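Local coordinates for protein DYNE8 (Micromonospora chersina, PDB 4AMM) that is an enediyne polyketide synthase, represented here by its acyltransferase domain, which probably loads the acyl units used in dynemicin assembly, at residues Glu227-Val235 with Glu253-Ala264. Numbering follows the deposited sequence. Where two conformers were deposited one is given.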
loop_
_atom_site.group_PDB
_atom_site.type_symbol
_atom_site.label_atom_id
_atom_site.label_comp_id
_atom_site.label_asym_id
_atom_site.label_seq_id
_atom_site.Cartn_x
_atom_site.Cartn_y
_atom_site.Cartn_z
ATOM N N GLU A 227 -6.064 25.991 8.075
ATOM C CA GLU A 227 -6.377 27.428 7.838
ATOM C C GLU A 227 -7.561 27.625 6.871
ATOM O O GLU A 227 -8.461 28.417 7.172
ATOM C CB GLU A 227 -5.121 28.103 7.281
ATOM C CG GLU A 227 -5.291 29.637 7.083
ATOM C CD GLU A 227 -4.169 30.229 6.228
ATOM O OE1 GLU A 227 -3.095 30.473 6.787
ATOM O OE2 GLU A 227 -4.363 30.446 4.995
ATOM N N LEU A 228 -7.621 26.839 5.796
ATOM C CA LEU A 228 -8.745 26.951 4.866
ATOM C C LEU A 228 -10.060 26.521 5.508
ATOM O O LEU A 228 -11.136 27.095 5.222
ATOM C CB LEU A 228 -8.527 26.096 3.592
ATOM C CG LEU A 228 -7.383 26.494 2.664
ATOM C CD1 LEU A 228 -7.159 25.497 1.507
ATOM C CD2 LEU A 228 -7.680 27.865 2.040
ATOM N N ALA A 229 -10.001 25.499 6.355
ATOM C CA ALA A 229 -11.200 24.944 6.957
ATOM C C ALA A 229 -11.681 25.719 8.191
ATOM O O ALA A 229 -12.817 25.487 8.653
ATOM C CB ALA A 229 -10.975 23.479 7.353
ATOM N N ALA A 230 -10.856 26.612 8.733
ATOM C CA ALA A 230 -11.167 27.252 10.023
ATOM C C ALA A 230 -12.434 28.071 9.929
ATOM O O ALA A 230 -12.584 28.876 9.002
ATOM C CB ALA A 230 -9.980 28.078 10.513
ATOM N N GLY A 231 -13.396 27.774 10.787
ATOM C CA GLY A 231 -14.657 28.508 10.844
ATOM C C GLY A 231 -15.668 28.008 9.795
ATOM O O GLY A 231 -16.802 28.490 9.743
ATOM N N THR A 232 -15.285 27.068 8.951
ATOM C CA THR A 232 -16.169 26.624 7.832
ATOM C C THR A 232 -17.136 25.506 8.217
ATOM O O THR A 232 -18.119 25.266 7.529
ATOM C CB THR A 232 -15.436 26.136 6.645
ATOM O OG1 THR A 232 -14.750 24.866 6.955
ATOM C CG2 THR A 232 -14.456 27.138 6.084
ATOM N N GLY A 233 -16.812 24.769 9.309
ATOM C CA GLY A 233 -17.499 23.517 9.610
ATOM C C GLY A 233 -16.853 22.280 9.024
ATOM O O GLY A 233 -17.161 21.185 9.517
ATOM N N ALA A 234 -16.054 22.437 7.984
ATOM C CA ALA A 234 -15.354 21.238 7.484
ATOM C C ALA A 234 -14.215 20.913 8.378
ATOM O O ALA A 234 -13.670 21.786 9.069
ATOM C CB ALA A 234 -14.826 21.576 6.086
ATOM N N VAL A 235 -13.820 19.624 8.358
ATOM C CA VAL A 235 -12.707 19.130 9.228
ATOM C C VAL A 235 -11.781 18.289 8.446
ATOM O O VAL A 235 -12.113 17.713 7.377
ATOM C CB VAL A 235 -13.259 18.331 10.414
ATOM C CG1 VAL A 235 -14.188 19.294 11.276
ATOM C CG2 VAL A 235 -13.940 17.058 10.006
ATOM N N GLU A 253 -20.489 23.209 3.863
ATOM C CA GLU A 253 -19.194 23.390 4.469
ATOM C C GLU A 253 -18.066 23.252 3.490
ATOM O O GLU A 253 -17.123 24.006 3.525
ATOM C CB GLU A 253 -19.053 22.336 5.616
ATOM C CG GLU A 253 -20.007 22.639 6.822
ATOM C CD GLU A 253 -20.170 21.536 7.857
ATOM O OE1 GLU A 253 -19.845 20.352 7.627
ATOM O OE2 GLU A 253 -20.717 21.868 8.949
ATOM N N LEU A 254 -18.185 22.220 2.671
ATOM C CA LEU A 254 -17.191 21.992 1.605
ATOM C C LEU A 254 -17.138 23.162 0.614
ATOM O O LEU A 254 -16.058 23.572 0.193
ATOM C CB LEU A 254 -17.403 20.666 0.904
ATOM C CG LEU A 254 -17.272 19.446 1.839
ATOM C CD1 LEU A 254 -17.575 18.284 0.994
ATOM C CD2 LEU A 254 -15.866 19.359 2.402
ATOM N N ASP A 255 -18.317 23.730 0.330
ATOM C CA ASP A 255 -18.308 24.911 -0.568
ATOM C C ASP A 255 -17.565 26.104 0.020
ATOM O O ASP A 255 -16.852 26.819 -0.706
ATOM C CB ASP A 255 -19.772 25.304 -0.827
ATOM C CG ASP A 255 -20.491 24.388 -1.838
ATOM O OD1 ASP A 255 -19.886 23.527 -2.533
ATOM O OD2 ASP A 255 -21.734 24.583 -1.899
ATOM N N ARG A 256 -17.591 26.295 1.351
ATOM C CA ARG A 256 -16.814 27.339 2.031
ATOM C C ARG A 256 -15.322 27.090 1.840
ATOM O O ARG A 256 -14.533 28.032 1.634
ATOM C CB ARG A 256 -17.187 27.519 3.539
ATOM C CG ARG A 256 -18.691 27.844 3.742
ATOM C CD ARG A 256 -19.029 27.707 5.202
ATOM N NE ARG A 256 -20.457 27.866 5.386
ATOM C CZ ARG A 256 -21.209 27.147 6.166
ATOM N NH1 ARG A 256 -20.689 26.185 6.919
ATOM N NH2 ARG A 256 -22.543 27.348 6.165
ATOM N N VAL A 257 -14.909 25.825 1.991
ATOM C CA VAL A 257 -13.488 25.556 1.843
ATOM C C VAL A 257 -13.080 25.748 0.386
ATOM O O VAL A 257 -11.994 26.227 0.161
ATOM C CB VAL A 257 -13.212 24.056 2.293
ATOM C CG1 VAL A 257 -11.716 23.700 2.092
ATOM C CG2 VAL A 257 -13.548 23.821 3.787
ATOM N N ALA A 258 -13.912 25.313 -0.545
ATOM C CA ALA A 258 -13.522 25.416 -1.956
ATOM C C ALA A 258 -13.361 26.904 -2.308
ATOM O O ALA A 258 -12.431 27.240 -3.052
ATOM C CB ALA A 258 -14.558 24.787 -2.841
ATOM N N GLU A 259 -14.237 27.785 -1.808
ATOM C CA GLU A 259 -14.089 29.248 -2.001
ATOM C C GLU A 259 -12.801 29.722 -1.449
ATOM O O GLU A 259 -12.070 30.472 -2.095
ATOM C CB GLU A 259 -15.149 30.033 -1.220
ATOM C CG GLU A 259 -16.501 30.026 -1.880
ATOM C CD GLU A 259 -17.515 30.688 -0.933
ATOM O OE1 GLU A 259 -17.177 31.786 -0.396
ATOM O OE2 GLU A 259 -18.532 30.027 -0.680
ATOM N N ALA A 260 -12.499 29.348 -0.190
ATOM C CA ALA A 260 -11.274 29.755 0.475
ATOM C C ALA A 260 -10.063 29.281 -0.296
ATOM O O ALA A 260 -9.087 30.008 -0.430
ATOM C CB ALA A 260 -11.191 29.274 1.972
ATOM N N ALA A 261 -10.112 28.051 -0.786
ATOM C CA ALA A 261 -8.972 27.462 -1.470
ATOM C C ALA A 261 -8.725 28.237 -2.783
ATOM O O ALA A 261 -7.567 28.572 -3.068
ATOM C CB ALA A 261 -9.217 25.985 -1.751
ATOM N N ARG A 262 -9.786 28.580 -3.513
ATOM C CA ARG A 262 -9.577 29.360 -4.728
ATOM C C ARG A 262 -8.971 30.728 -4.439
ATOM O O ARG A 262 -8.035 31.143 -5.151
ATOM C CB ARG A 262 -10.870 29.481 -5.515
ATOM C CG ARG A 262 -11.258 28.246 -6.248
ATOM C CD ARG A 262 -12.374 28.516 -7.277
ATOM N NE ARG A 262 -13.534 29.156 -6.659
ATOM C CZ ARG A 262 -14.527 28.502 -6.075
ATOM N NH1 ARG A 262 -14.528 27.173 -6.019
ATOM N NH2 ARG A 262 -15.516 29.186 -5.542
ATOM N N HIS A 263 -9.394 31.378 -3.350
ATOM C CA HIS A 263 -8.830 32.691 -2.966
ATOM C C HIS A 263 -7.360 32.614 -2.571
ATOM O O HIS A 263 -6.542 33.517 -2.883
ATOM C CB HIS A 263 -9.611 33.316 -1.819
ATOM C CG HIS A 263 -11.076 33.511 -2.113
ATOM N ND1 HIS A 263 -11.622 33.344 -3.377
ATOM C CD2 HIS A 263 -12.111 33.865 -1.304
ATOM C CE1 HIS A 263 -12.924 33.573 -3.329
ATOM N NE2 HIS A 263 -13.243 33.912 -2.088
ATOM N N ALA A 264 -6.980 31.517 -1.932
ATOM C CA ALA A 264 -5.630 31.304 -1.475
ATOM C C ALA A 264 -4.724 30.745 -2.565
ATOM O O ALA A 264 -3.510 30.574 -2.359
ATOM C CB ALA A 264 -5.649 30.361 -0.219
HETATM O O HOH W 1 -19.132 20.952 11.396
#
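L228 fits as a knob into the hole formed by V257, A260, A261 and A264 on helix 251-264. Its two methyls divide the work. L228 CD2 lies 3.8 Å from A260 CB and also meets A264 CB. L228 CD1 lies 3.9 Å from A261 CB. Further along, V257 CG2 lies against the turn that follows helix 222-229. V257 CG2 presses tightly on A234 CB, at 3.5 Å, and also touches T232 OG1.

One direct hydrogen bond joins the segments. R256 runs extended past T232 and gives NH1 to T232 O at 2.8 Å. The N-H points fairly straight at the oxygen, at 154°. The oxygen lies at the guanidinium edge, in its plane, but NH1 stands above the carbonyl plane. A water adds a second polar link, donating to G233 O and to E253 OE2. E253 OE1 instead accepts from T250 N. G233 passes close to this carboxylate; a CB there would strike E253 OE2.

T232 ties the turn together from within. Its chi1 of 68° places OG1 between the backbone N and the carbonyl carbon. T232 OG1 accepts from A234 N at 2.9 Å, which makes an ST turn. T232 OG1 also donates to A229 O at 2.6 Å. A229 O also accepts from T232 N, which comes from the same face of its carbonyl plane as T232 OG1. A valine here would probably leave A234 N without its side-chain acceptor and A229 O with one bond fewer, so the turn over V257 would be less firmly set.

Behind the contact, L228 rests on L218, and L254 and V257 rest on L216 and V247. Both helices thus pack on one sheet. The βαββαβ order, with strands arranged 4-1-3-2, is that of the ferredoxin-like small subdomain of acyltransferases.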